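Local coordinates for methyltransferase 1 (Methanosarcina barkeri, PDB 2I2X), which transfers the methyl group of methanol to the cob(I)amide carried by its partner protein MtaC, an early step of methanogenesis from methanol, at residues A[145-150]-A[200-205]; A[13-18]-A[351-356]; A[72-77]-A[114-119]; A[183-188]-A[392-397]. One frame throughout, in Å; residues are numbered along the deposited sequence.

In the fold
Interactions 1 and 4 both use helix 181-210, with nearest atoms about 11 Å apart: one joins it to the neighbouring barrel helix 143-155, the other to helix 389-409 nearer the C-terminus. Interaction 3 joins helix 55-76 to the end of helix 95-116, early in the barrel, and interaction 2 ties the N-terminal loop to helix 349-361. Interactions 3 and 4 are buried, but the centre of interaction 3 lies about 28 Å from that of the chain, where other subunits cover it. Interactions 1 and 2 are partly buried. Their chemistry differs: interactions 1, 3 and 4 are apolar, without hydrogen bonds between segments, whereas interaction 2 rests on a single arginine amid carbonyls and carboxylates.

Interaction 1. Residues A[145-150]-A[200-205]; sequences VFLEAF and WTDISK
Phe150 of helix 143-155 and Ile203 of helix 181-210 mark the closest approach of the two backbones, with their CA atoms 7.1 Å apart. Ile203 CG1 sits squarely over the Phe150 ring, 3.7 Å from its centroid and 10° off the normal, a CH-pi contact on one face. The first torsion of Ile203 (chi1 -69°) holds CG1 beside the backbone N, and the chain runs on to CD1, 3.5 Å from Phe150 CZ. The same CD1 stands over the centre of the Trp200 indole, 3.8 Å above its plane, and meets both aromatic rings. Phe150 in turn presents CE2 to a face of Phe146, 3.3 Å above that plane and toward its rim, with Phe146 CZ near the Phe150 ring edge. Farther out, Leu147 CD2 reaches Asp202 CB at 3.8 Å; the carboxylate of Asp202 has its polar partner in the Tyr143 hydroxyl. Beneath, Leu161 and Val163 of strand 160-163 and Ile126 of strand 119-126 touch Phe150, whose side chain is about 9 Å from that of the zinc ligand Glu164. This is the packing of neighbouring outer helices against the parallel strands of a TIM barrel.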
loop_
_atom_site.group_PDB
_atom_site.type_symbol
_atom_site.label_atom_id
_atom_site.label_comp_id
_atom_site.label_asym_id
_atom_site.label_seq_id
_atom_site.Cartn_x
_atom_site.Cartn_y
_atom_site.Cartn_z
ATOM N N VAL A 145 20.397 23.197 19.505
ATOM C CA VAL A 145 20.401 21.770 19.214
ATOM C C VAL A 145 19.680 21.551 17.867
ATOM O O VAL A 145 20.180 20.860 16.991
ATOM C CB VAL A 145 19.755 20.958 20.361
ATOM C CG1 VAL A 145 19.761 19.458 20.059
ATOM C CG2 VAL A 145 20.491 21.208 21.675
ATOM N N PHE A 146 18.529 22.210 17.724
ATOM C CA PHE A 146 17.724 22.222 16.521
ATOM C C PHE A 146 18.597 22.481 15.289
ATOM O O PHE A 146 18.597 21.694 14.333
ATOM C CB PHE A 146 16.646 23.290 16.689
ATOM C CG PHE A 146 15.671 23.391 15.548
ATOM C CD1 PHE A 146 14.978 22.275 15.093
ATOM C CD2 PHE A 146 15.418 24.624 14.958
ATOM C CE1 PHE A 146 14.059 22.388 14.062
ATOM C CE2 PHE A 146 14.494 24.743 13.927
ATOM C CZ PHE A 146 13.815 23.621 13.476
ATOM N N LEU A 147 19.353 23.574 15.333
ATOM C CA LEU A 147 20.289 23.940 14.258
ATOM C C LEU A 147 21.381 22.905 14.020
ATOM O O LEU A 147 21.736 22.645 12.864
ATOM C CB LEU A 147 20.938 25.302 14.532
ATOM C CG LEU A 147 20.036 26.539 14.561
ATOM C CD1 LEU A 147 20.909 27.820 14.572
ATOM C CD2 LEU A 147 18.995 26.569 13.408
ATOM N N GLU A 148 21.928 22.348 15.105
ATOM C CA GLU A 148 22.966 21.325 15.023
ATOM C C GLU A 148 22.440 20.111 14.269
ATOM O O GLU A 148 23.192 19.449 13.553
ATOM C CB GLU A 148 23.394 20.855 16.410
ATOM C CG GLU A 148 24.289 21.775 17.185
ATOM C CD GLU A 148 24.620 21.242 18.590
ATOM O OE1 GLU A 148 24.987 20.044 18.716
ATOM O OE2 GLU A 148 24.528 22.035 19.562
ATOM N N ALA A 149 21.157 19.802 14.440
ATOM C CA ALA A 149 20.586 18.691 13.709
ATOM C C ALA A 149 20.650 18.951 12.190
ATOM O O ALA A 149 21.088 18.073 11.425
ATOM C CB ALA A 149 19.175 18.371 14.178
ATOM N N PHE A 150 20.256 20.153 11.769
ATOM C CA PHE A 150 20.289 20.480 10.354
ATOM C C PHE A 150 21.718 20.408 9.869
ATOM O O PHE A 150 21.988 19.807 8.848
ATOM C CB PHE A 150 19.723 21.874 10.042
ATOM C CG PHE A 150 18.233 21.970 10.111
ATOM C CD1 PHE A 150 17.436 21.580 9.023
ATOM C CD2 PHE A 150 17.610 22.496 11.250
ATOM C CE1 PHE A 150 16.048 21.675 9.075
ATOM C CE2 PHE A 150 16.200 22.594 11.317
ATOM C CZ PHE A 150 15.422 22.169 10.220
ATOM N N TRP A 200 13.930 29.721 9.038
ATOM C CA TRP A 200 14.375 29.535 7.655
ATOM C C TRP A 200 15.581 30.391 7.250
ATOM O O TRP A 200 16.335 30.026 6.354
ATOM C CB TRP A 200 13.199 29.575 6.661
ATOM C CG TRP A 200 12.446 28.242 6.755
ATOM C CD1 TRP A 200 11.269 27.993 7.434
ATOM C CD2 TRP A 200 12.886 26.975 6.235
ATOM N NE1 TRP A 200 10.955 26.655 7.350
ATOM C CE2 TRP A 200 11.926 26.010 6.622
ATOM C CE3 TRP A 200 13.982 26.572 5.461
ATOM C CZ2 TRP A 200 12.030 24.659 6.255
ATOM C CZ3 TRP A 200 14.085 25.216 5.084
ATOM C CH2 TRP A 200 13.114 24.284 5.486
ATOM N N THR A 201 15.784 31.510 7.949
ATOM C CA THR A 201 16.962 32.313 7.759
ATOM C C THR A 201 18.159 31.516 8.227
ATOM O O THR A 201 19.159 31.408 7.528
ATOM C CB THR A 201 16.829 33.608 8.560
ATOM O OG1 THR A 201 15.721 34.354 8.023
ATOM C CG2 THR A 201 18.142 34.444 8.508
ATOM N N ASP A 202 18.061 30.943 9.409
ATOM C CA ASP A 202 19.128 30.118 9.899
ATOM C C ASP A 202 19.314 28.839 9.080
ATOM O O ASP A 202 20.469 28.480 8.784
ATOM C CB ASP A 202 18.884 29.776 11.349
ATOM C CG ASP A 202 19.022 30.970 12.259
ATOM O OD1 ASP A 202 19.732 31.954 11.901
ATOM O OD2 ASP A 202 18.403 30.922 13.341
ATOM N N ILE A 203 18.209 28.166 8.703
ATOM C CA ILE A 203 18.317 26.901 7.935
ATOM C C ILE A 203 19.055 27.117 6.617
ATOM O O ILE A 203 19.974 26.379 6.301
ATOM C CB ILE A 203 16.976 26.173 7.712
ATOM C CG1 ILE A 203 16.465 25.616 9.043
ATOM C CG2 ILE A 203 17.181 25.028 6.745
ATOM C CD1 ILE A 203 14.943 25.517 9.185
ATOM N N SER A 204 18.676 28.162 5.892
ATOM C CA SER A 204 19.309 28.520 4.619
ATOM C C SER A 204 20.808 28.846 4.740
ATOM O O SER A 204 21.632 28.372 3.947
ATOM C CB SER A 204 18.564 29.693 4.014
ATOM O OG SER A 204 17.216 29.325 3.743
ATOM N N LYS A 205 21.150 29.646 5.752
ATOM C CA LYS A 205 22.545 29.912 6.112
ATOM C C LYS A 205 23.350 28.583 6.210
ATOM O O LYS A 205 24.459 28.443 5.653
ATOM C CB LYS A 205 22.553 30.653 7.439
ATOM C CG LYS A 205 23.554 31.733 7.534
ATOM C CD LYS A 205 22.918 33.004 8.124
ATOM C CE LYS A 205 22.978 33.053 9.667
ATOM N NZ LYS A 205 22.542 34.408 10.169
#

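Interaction 2. Residues A[13-18]-A[351-356]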
loop_
_atom_site.group_PDB
_atom_site.type_symbol
_atom_site.label_atom_id
_atom_site.label_comp_id
_atom_site.label_asym_id
_atom_site.label_seq_id
_atom_site.Cartn_x
_atom_site.Cartn_y
_atom_site.Cartn_z
ATOM N N ASN A 13 0.106 33.267 -15.783
ATOM C CA ASN A 13 -1.268 32.777 -15.579
ATOM C C ASN A 13 -1.225 31.287 -15.204
ATOM O O ASN A 13 -0.181 30.640 -15.382
ATOM C CB ASN A 13 -2.112 33.006 -16.846
ATOM C CG ASN A 13 -1.546 32.266 -18.073
ATOM O OD1 ASN A 13 -1.475 31.036 -18.086
ATOM N ND2 ASN A 13 -1.162 33.011 -19.104
ATOM N N ALA A 14 -2.351 30.738 -14.735
ATOM C CA ALA A 14 -2.423 29.339 -14.246
ATOM C C ALA A 14 -2.070 28.302 -15.299
ATOM O O ALA A 14 -1.505 27.262 -14.989
ATOM C CB ALA A 14 -3.811 29.028 -13.637
ATOM N N ASP A 15 -2.395 28.600 -16.549
ATOM C CA ASP A 15 -2.213 27.646 -17.634
ATOM C C ASP A 15 -0.759 27.361 -17.977
ATOM O O ASP A 15 -0.481 26.413 -18.723
ATOM C CB ASP A 15 -2.981 28.065 -18.891
ATOM C CG ASP A 15 -2.946 26.989 -19.957
ATOM O OD1 ASP A 15 -3.640 25.973 -19.791
ATOM O OD2 ASP A 15 -2.197 27.142 -20.947
ATOM N N GLU A 16 0.155 28.155 -17.429
ATOM C CA GLU A 16 1.592 27.958 -17.640
ATOM C C GLU A 16 2.139 26.890 -16.687
ATOM O O GLU A 16 3.258 26.355 -16.891
ATOM C CB GLU A 16 2.370 29.269 -17.373
ATOM C CG GLU A 16 2.591 30.177 -18.574
ATOM C CD GLU A 16 3.240 31.549 -18.239
ATOM O OE1 GLU A 16 3.617 31.831 -17.061
ATOM O OE2 GLU A 16 3.369 32.364 -19.198
ATOM N N MET A 17 1.387 26.627 -15.620
ATOM C CA MET A 17 1.781 25.628 -14.639
ATOM C C MET A 17 1.541 24.179 -15.128
ATOM O O MET A 17 0.525 23.856 -15.780
ATOM C CB MET A 17 1.062 25.876 -13.326
ATOM C CG MET A 17 1.385 27.253 -12.693
ATOM S SD MET A 17 0.434 27.527 -11.190
ATOM C CE MET A 17 1.474 26.601 -10.094
ATOM N N THR A 18 2.497 23.322 -14.807
ATOM C CA THR A 18 2.406 21.940 -15.156
ATOM C C THR A 18 3.209 21.119 -14.147
ATOM O O THR A 18 3.928 21.685 -13.293
ATOM C CB THR A 18 2.848 21.688 -16.631
ATOM O OG1 THR A 18 2.246 20.485 -17.098
ATOM C CG2 THR A 18 4.370 21.571 -16.778
ATOM N N VAL A 351 -3.161 18.289 -20.767
ATOM C CA VAL A 351 -4.462 17.634 -20.745
ATOM C C VAL A 351 -4.532 16.682 -19.550
ATOM O O VAL A 351 -5.573 16.543 -18.912
ATOM C CB VAL A 351 -4.788 16.870 -22.079
ATOM C CG1 VAL A 351 -3.783 15.790 -22.332
ATOM C CG2 VAL A 351 -6.192 16.219 -22.039
ATOM N N LEU A 352 -3.415 16.031 -19.246
ATOM C CA LEU A 352 -3.386 15.090 -18.139
ATOM C C LEU A 352 -3.495 15.874 -16.851
ATOM O O LEU A 352 -4.311 15.530 -15.983
ATOM C CB LEU A 352 -2.138 14.185 -18.186
ATOM C CG LEU A 352 -2.003 13.179 -17.028
ATOM C CD1 LEU A 352 -3.229 12.262 -16.960
ATOM C CD2 LEU A 352 -0.709 12.395 -17.111
ATOM N N ARG A 353 -2.705 16.942 -16.735
ATOM C CA ARG A 353 -2.916 17.936 -15.677
ATOM C C ARG A 353 -4.408 18.313 -15.511
ATOM O O ARG A 353 -4.971 18.154 -14.431
ATOM C CB ARG A 353 -2.013 19.133 -15.904
ATOM C CG ARG A 353 -2.323 20.438 -15.092
ATOM C CD ARG A 353 -3.045 21.367 -16.045
ATOM N NE ARG A 353 -2.220 22.470 -16.448
ATOM C CZ ARG A 353 -2.423 23.256 -17.497
ATOM N NH1 ARG A 353 -3.433 23.057 -18.331
ATOM N NH2 ARG A 353 -1.574 24.277 -17.676
ATOM N N ASP A 354 -5.089 18.708 -16.575
ATOM C CA ASP A 354 -6.521 18.991 -16.430
ATOM C C ASP A 354 -7.359 17.813 -15.944
ATOM O O ASP A 354 -8.280 17.998 -15.143
ATOM C CB ASP A 354 -7.101 19.604 -17.695
ATOM C CG ASP A 354 -6.543 20.992 -17.967
ATOM O OD1 ASP A 354 -5.881 21.611 -17.080
ATOM O OD2 ASP A 354 -6.771 21.484 -19.079
ATOM N N LEU A 355 -7.026 16.605 -16.409
ATOM C CA LEU A 355 -7.786 15.412 -16.070
ATOM C C LEU A 355 -7.634 15.152 -14.552
ATOM O O LEU A 355 -8.619 14.954 -13.834
ATOM C CB LEU A 355 -7.294 14.226 -16.904
ATOM C CG LEU A 355 -8.042 13.536 -18.064
ATOM C CD1 LEU A 355 -9.219 14.271 -18.635
ATOM C CD2 LEU A 355 -7.077 13.187 -19.161
ATOM N N MET A 356 -6.401 15.223 -14.065
ATOM C CA MET A 356 -6.124 15.034 -12.637
ATOM C C MET A 356 -6.884 16.064 -11.830
ATOM O O MET A 356 -7.490 15.731 -10.822
ATOM C CB MET A 356 -4.619 15.128 -12.336
ATOM C CG MET A 356 -3.818 14.193 -13.168
ATOM S SD MET A 356 -2.045 14.336 -13.007
ATOM C CE MET A 356 -1.859 16.054 -13.179
#
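Arg353 and Asp15 both set CG anti to the backbone N (chi1 166° and -172°), and bends at chi2 and chi3 of the arginine turn its guanidinium to the loop carrying the aspartate. Two of its nitrogens converge on one carbonyl oxygen: NE lies 3.1 Å and NH2 2.9 Å from Met17 O, which is close to the guanidinium plane. NH2 also makes a weak bond to Asp15 O at 2.6 Å. NH1 forms a salt bridge with Asp15 OD1 at 3.3 Å, meeting it from above the carboxylate, whose plane is turned 65° from that of the guanidinium, and NH2 weakly bonds the same oxygen. A second carboxylate, Asp354 of the same helix, takes NH1 through OD1 at 3.1 Å, so the three residues form a salt-bridge network pinning the 3-10 turn 14-16 to helix 349-361. A leucine in place of Arg353 would probably leave the carbonyl of Met17 without its paired donors and Asp15 and Asp354 without the cation between them. The other carboxylate oxygen of Asp15 pairs with Lys350, and Asp354 OD1 also bonds the Tyr372 hydroxyl. Leu352 of this helix packs on Leu352 of the second copy of this protein.

Interaction 3. Residues A[72-77]-A[114-119]; sequences RMVQVG and DEYGIK
Tyr116, at the end of helix 95-116, meets Val74 of helix 55-76 along much of its length. Its CB is 4.2 Å from Val74 CG1, and the same methyl then follows the near part of the ring, 3.9 Å from Tyr116 CG and 3.8 Å from Tyr116 CD2. Farther along, CE2 and CZ pass to the other methyl: Val74 CG2 lies over the ring face, 4.1 Å from the centroid and 13° off the normal, a CH-pi contact displaced a little toward the rim. Both branches thus touch the same aromatic face, and CG1 also faces Ile118. Below the ring, Ile118 sends its CG1 anti to the backbone N (chi1 180°), which carries CD1 to Met73 CB at 3.6 Å and to Val74 CG1 at 4.2 Å. Were the valine cut back to an alanine, both methyls would be gone, which would probably leave a gap at the tyrosine face and the ring freer to tilt. Each helix is followed by a positive-phi glycine, Gly77 and Gly117, from which the chain turns toward parallel barrel strands 80-86 and 119-126. Leu234 of the second copy of this protein packs on Val74 and Tyr116, and Tyr16 of another chain, probably MtaC, on Val74 and Ile118. With no hydrogen bond across the segments, helix 55-76 and the end of helix 95-116, with its following loop, join through apolar fit.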
loop_
_atom_site.group_PDB
_atom_site.type_symbol
_atom_site.label_atom_id
_atom_site.label_comp_id
_atom_site.label_asym_id
_atom_site.label_seq_id
_atom_site.Cartn_x
_atom_site.Cartn_y
_atom_site.Cartn_z
ATOM N N ARG A 72 14.514 -2.206 -5.383
ATOM C CA ARG A 72 13.300 -2.223 -6.158
ATOM C C ARG A 72 13.359 -1.319 -7.377
ATOM O O ARG A 72 12.919 -1.705 -8.453
ATOM C CB ARG A 72 12.078 -1.852 -5.326
ATOM C CG ARG A 72 10.807 -2.125 -6.143
ATOM C CD ARG A 72 10.576 -3.677 -6.281
ATOM N NE ARG A 72 9.190 -3.849 -5.946
ATOM C CZ ARG A 72 8.701 -4.642 -5.020
ATOM N NH1 ARG A 72 9.454 -5.495 -4.370
ATOM N NH2 ARG A 72 7.408 -4.606 -4.803
ATOM N N MET A 73 13.874 -0.107 -7.202
ATOM C CA MET A 73 13.893 0.863 -8.279
ATOM C C MET A 73 14.655 0.304 -9.471
ATOM O O MET A 73 14.205 0.458 -10.604
ATOM C CB MET A 73 14.497 2.195 -7.826
ATOM C CG MET A 73 13.665 3.000 -6.809
ATOM S SD MET A 73 11.922 3.186 -7.258
ATOM C CE MET A 73 12.098 4.650 -8.152
ATOM N N VAL A 74 15.780 -0.368 -9.231
ATOM C CA VAL A 74 16.600 -0.829 -10.345
ATOM C C VAL A 74 15.989 -2.099 -10.961
ATOM O O VAL A 74 16.125 -2.338 -12.153
ATOM C CB VAL A 74 18.140 -0.978 -9.991
ATOM C CG1 VAL A 74 18.729 0.380 -9.466
ATOM C CG2 VAL A 74 18.376 -2.080 -8.990
ATOM N N GLN A 75 15.282 -2.878 -10.145
ATOM C CA GLN A 75 14.615 -4.077 -10.633
ATOM C C GLN A 75 13.451 -3.745 -11.552
ATOM O O GLN A 75 13.082 -4.563 -12.383
ATOM C CB GLN A 75 14.128 -4.956 -9.481
ATOM C CG GLN A 75 15.239 -5.686 -8.727
ATOM C CD GLN A 75 15.868 -6.872 -9.479
ATOM O OE1 GLN A 75 15.604 -7.113 -10.657
ATOM N NE2 GLN A 75 16.729 -7.603 -8.785
ATOM N N VAL A 76 12.868 -2.560 -11.433
ATOM C CA VAL A 76 11.695 -2.262 -12.249
ATOM C C VAL A 76 12.044 -1.232 -13.332
ATOM O O VAL A 76 11.208 -0.870 -14.172
ATOM C CB VAL A 76 10.455 -1.877 -11.375
ATOM C CG1 VAL A 76 9.200 -1.681 -12.240
ATOM C CG2 VAL A 76 10.210 -2.927 -10.317
ATOM N N GLY A 77 13.298 -0.796 -13.331
ATOM C CA GLY A 77 13.797 0.093 -14.381
ATOM C C GLY A 77 13.558 1.577 -14.148
ATOM O O GLY A 77 13.662 2.379 -15.071
ATOM N N ASP A 114 26.635 4.377 -8.378
ATOM C CA ASP A 114 27.864 3.979 -9.064
ATOM C C ASP A 114 27.665 2.786 -10.003
ATOM O O ASP A 114 28.114 2.831 -11.150
ATOM C CB ASP A 114 29.010 3.716 -8.078
ATOM C CG ASP A 114 29.457 4.981 -7.332
ATOM O OD1 ASP A 114 29.222 6.110 -7.828
ATOM O OD2 ASP A 114 30.062 4.855 -6.239
ATOM N N GLU A 115 26.981 1.747 -9.532
ATOM C CA GLU A 115 26.715 0.555 -10.345
ATOM C C GLU A 115 25.758 0.741 -11.506
ATOM O O GLU A 115 26.043 0.287 -12.619
ATOM C CB GLU A 115 26.131 -0.543 -9.493
ATOM C CG GLU A 115 27.123 -1.579 -9.089
ATOM C CD GLU A 115 26.575 -2.973 -9.333
ATOM O OE1 GLU A 115 26.738 -3.480 -10.482
ATOM O OE2 GLU A 115 25.984 -3.537 -8.365
ATOM N N TYR A 116 24.615 1.381 -11.249
ATOM C CA TYR A 116 23.554 1.417 -12.235
ATOM C C TYR A 116 23.312 2.781 -12.877
ATOM O O TYR A 116 22.627 2.858 -13.886
ATOM C CB TYR A 116 22.250 0.940 -11.599
ATOM C CG TYR A 116 22.285 -0.412 -10.895
ATOM C CD1 TYR A 116 22.102 -1.602 -11.608
ATOM C CD2 TYR A 116 22.472 -0.494 -9.515
ATOM C CE1 TYR A 116 22.120 -2.848 -10.960
ATOM C CE2 TYR A 116 22.481 -1.721 -8.857
ATOM C CZ TYR A 116 22.310 -2.898 -9.589
ATOM O OH TYR A 116 22.324 -4.110 -8.938
ATOM N N GLY A 117 23.842 3.860 -12.281
ATOM C CA GLY A 117 23.544 5.232 -12.736
ATOM C C GLY A 117 22.126 5.759 -12.476
ATOM O O GLY A 117 21.683 6.685 -13.142
ATOM N N ILE A 118 21.410 5.174 -11.513
ATOM C CA ILE A 118 20.141 5.702 -11.071
ATOM C C ILE A 118 20.377 7.029 -10.315
ATOM O O ILE A 118 21.268 7.117 -9.478
ATOM C CB ILE A 118 19.400 4.681 -10.149
ATOM C CG1 ILE A 118 18.060 5.246 -9.670
ATOM C CG2 ILE A 118 20.287 4.227 -8.964
ATOM C CD1 ILE A 118 17.195 4.232 -8.961
ATOM N N LYS A 119 19.596 8.055 -10.653
ATOM C CA LYS A 119 19.673 9.352 -10.006
ATOM C C LYS A 119 18.891 9.310 -8.707
ATOM O O LYS A 119 17.773 8.788 -8.655
ATOM C CB LYS A 119 19.059 10.403 -10.919
ATOM C CG LYS A 119 19.625 10.432 -12.333
ATOM C CD LYS A 119 18.531 10.921 -13.264
ATOM C CE LYS A 119 19.031 11.888 -14.276
ATOM N NZ LYS A 119 19.955 11.295 -15.238
#

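Interaction 4. Residues A[183-188]-A[392-397]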
loop_
_atom_site.group_PDB
_atom_site.type_symbol
_atom_site.label_atom_id
_atom_site.label_comp_id
_atom_site.label_asym_id
_atom_site.label_seq_id
_atom_site.Cartn_x
_atom_site.Cartn_y
_atom_site.Cartn_z
ATOM N N GLY A 183 -8.759 33.396 15.123
ATOM C CA GLY A 183 -7.688 32.647 15.772
ATOM C C GLY A 183 -6.885 31.853 14.745
ATOM O O GLY A 183 -5.645 31.827 14.784
ATOM N N LEU A 184 -7.590 31.231 13.803
ATOM C CA LEU A 184 -6.927 30.600 12.670
ATOM C C LEU A 184 -5.998 31.570 11.943
ATOM O O LEU A 184 -4.824 31.244 11.731
ATOM C CB LEU A 184 -7.956 29.996 11.707
ATOM C CG LEU A 184 -8.449 28.538 11.793
ATOM C CD1 LEU A 184 -8.143 27.789 13.089
ATOM C CD2 LEU A 184 -9.950 28.493 11.472
ATOM N N LEU A 185 -6.526 32.745 11.568
ATOM C CA LEU A 185 -5.731 33.820 10.928
ATOM C C LEU A 185 -4.493 34.219 11.726
ATOM O O LEU A 185 -3.397 34.412 11.172
ATOM C CB LEU A 185 -6.583 35.056 10.704
ATOM C CG LEU A 185 -6.391 35.902 9.428
ATOM C CD1 LEU A 185 -6.978 37.262 9.588
ATOM C CD2 LEU A 185 -4.941 36.021 8.978
ATOM N N TYR A 186 -4.654 34.303 13.041
ATOM C CA TYR A 186 -3.574 34.756 13.873
ATOM C C TYR A 186 -2.521 33.667 14.030
ATOM O O TYR A 186 -1.330 33.916 13.785
ATOM C CB TYR A 186 -4.125 35.237 15.224
ATOM C CG TYR A 186 -3.106 35.714 16.219
ATOM C CD1 TYR A 186 -2.328 36.851 15.976
ATOM C CD2 TYR A 186 -2.959 35.068 17.458
ATOM C CE1 TYR A 186 -1.409 37.333 16.948
ATOM C CE2 TYR A 186 -2.034 35.533 18.430
ATOM C CZ TYR A 186 -1.281 36.658 18.158
ATOM O OH TYR A 186 -0.381 37.084 19.089
ATOM N N SER A 187 -2.954 32.476 14.445
ATOM C CA SER A 187 -2.038 31.337 14.637
ATOM C C SER A 187 -1.237 30.986 13.412
ATOM O O SER A 187 -0.014 30.879 13.471
ATOM C CB SER A 187 -2.771 30.077 15.133
ATOM O OG SER A 187 -3.906 29.818 14.351
ATOM N N ILE A 188 -1.920 30.853 12.290
ATOM C CA ILE A 188 -1.254 30.397 11.076
ATOM C C ILE A 188 -0.600 31.567 10.342
ATOM O O ILE A 188 0.610 31.583 10.085
ATOM C CB ILE A 188 -2.260 29.651 10.106
ATOM C CG1 ILE A 188 -3.016 28.528 10.840
ATOM C CG2 ILE A 188 -1.551 29.178 8.873
ATOM C CD1 ILE A 188 -4.179 27.952 10.044
ATOM N N ARG A 392 -1.864 39.964 3.773
ATOM C CA ARG A 392 -1.795 38.968 2.684
ATOM C C ARG A 392 -2.529 37.676 3.044
ATOM O O ARG A 392 -3.220 37.094 2.211
ATOM C CB ARG A 392 -0.354 38.700 2.208
ATOM C CG ARG A 392 0.513 37.842 3.100
ATOM C CD ARG A 392 2.006 38.012 2.699
ATOM N NE ARG A 392 2.845 36.987 3.310
ATOM C CZ ARG A 392 4.076 36.664 2.915
ATOM N NH1 ARG A 392 4.675 37.302 1.919
ATOM N NH2 ARG A 392 4.710 35.682 3.524
ATOM N N ALA A 393 -2.395 37.258 4.297
ATOM C CA ALA A 393 -3.081 36.087 4.805
ATOM C C ALA A 393 -4.595 36.288 4.857
ATOM O O ALA A 393 -5.387 35.379 4.483
ATOM C CB ALA A 393 -2.533 35.693 6.173
ATOM N N LYS A 394 -5.017 37.460 5.322
ATOM C CA LYS A 394 -6.449 37.759 5.326
ATOM C C LYS A 394 -6.995 37.747 3.891
ATOM O O LYS A 394 -8.088 37.217 3.668
ATOM C CB LYS A 394 -6.731 39.075 6.028
ATOM C CG LYS A 394 -8.203 39.436 6.188
ATOM C CD LYS A 394 -8.399 40.434 7.355
ATOM C CE LYS A 394 -8.014 41.915 6.994
ATOM N NZ LYS A 394 -8.797 42.489 5.832
ATOM N N ASN A 395 -6.241 38.301 2.929
ATOM C CA ASN A 395 -6.686 38.336 1.536
ATOM C C ASN A 395 -6.955 36.897 1.041
ATOM O O ASN A 395 -7.973 36.625 0.403
ATOM C CB ASN A 395 -5.647 39.018 0.626
ATOM C CG ASN A 395 -5.493 40.550 0.900
ATOM O OD1 ASN A 395 -6.296 41.167 1.607
ATOM N ND2 ASN A 395 -4.454 41.142 0.323
ATOM N N ALA A 396 -6.062 35.979 1.392
ATOM C CA ALA A 396 -6.126 34.619 0.912
ATOM C C ALA A 396 -7.371 33.962 1.470
ATOM O O ALA A 396 -8.128 33.315 0.736
ATOM C CB ALA A 396 -4.852 33.837 1.300
ATOM N N ALA A 397 -7.596 34.143 2.758
ATOM C CA ALA A 397 -8.761 33.607 3.437
ATOM C C ALA A 397 -10.065 34.103 2.814
ATOM O O ALA A 397 -11.007 33.326 2.637
ATOM C CB ALA A 397 -8.697 33.989 4.930
#
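Leu185 spreads its two methyls over the backbone and side chains of Ala393 and Lys394, one to each neighbour in the main. CD2 drops onto the small Ala393 CB at 3.7 Å and also comes within 3.9 Å of Lys394 N, so this branch lies against the helix surface itself. CD1 crosses the aliphatic stem of the lysine at a slant, 4.0 Å from Lys394 CB and 4.1 Å from Lys394 CD. The lysine leaves its backbone with CG anti to N (chi1 -175°) and then bends at chi3 and chi4, which carries its amine away from the leucine to a salt bridge with Asp434. The two helices are close here, Leu185 CA and Lys394 CA being 6.9 Å apart, a spacing to which the small side chain of Ala393 probably contributes. Within helix 181-210 the carbonyl of Gly183 accepts both Ser187 N and, at 2.7 Å, Ser187 OG, while a wider pi-type turn runs over residues 185-188. Phe439 of helix 436-450 and Leu432 also touch Leu185, so the contact joins a TIM-barrel helix to helices that probably belong to the helix bundle of this protein. Since no hydrogen bond crosses between the segments, the seam depends on fit, with a branched side chain against an alanine and a lysine stem; pairing of the amine away from the leucine probably lets that stem serve as apolar surface.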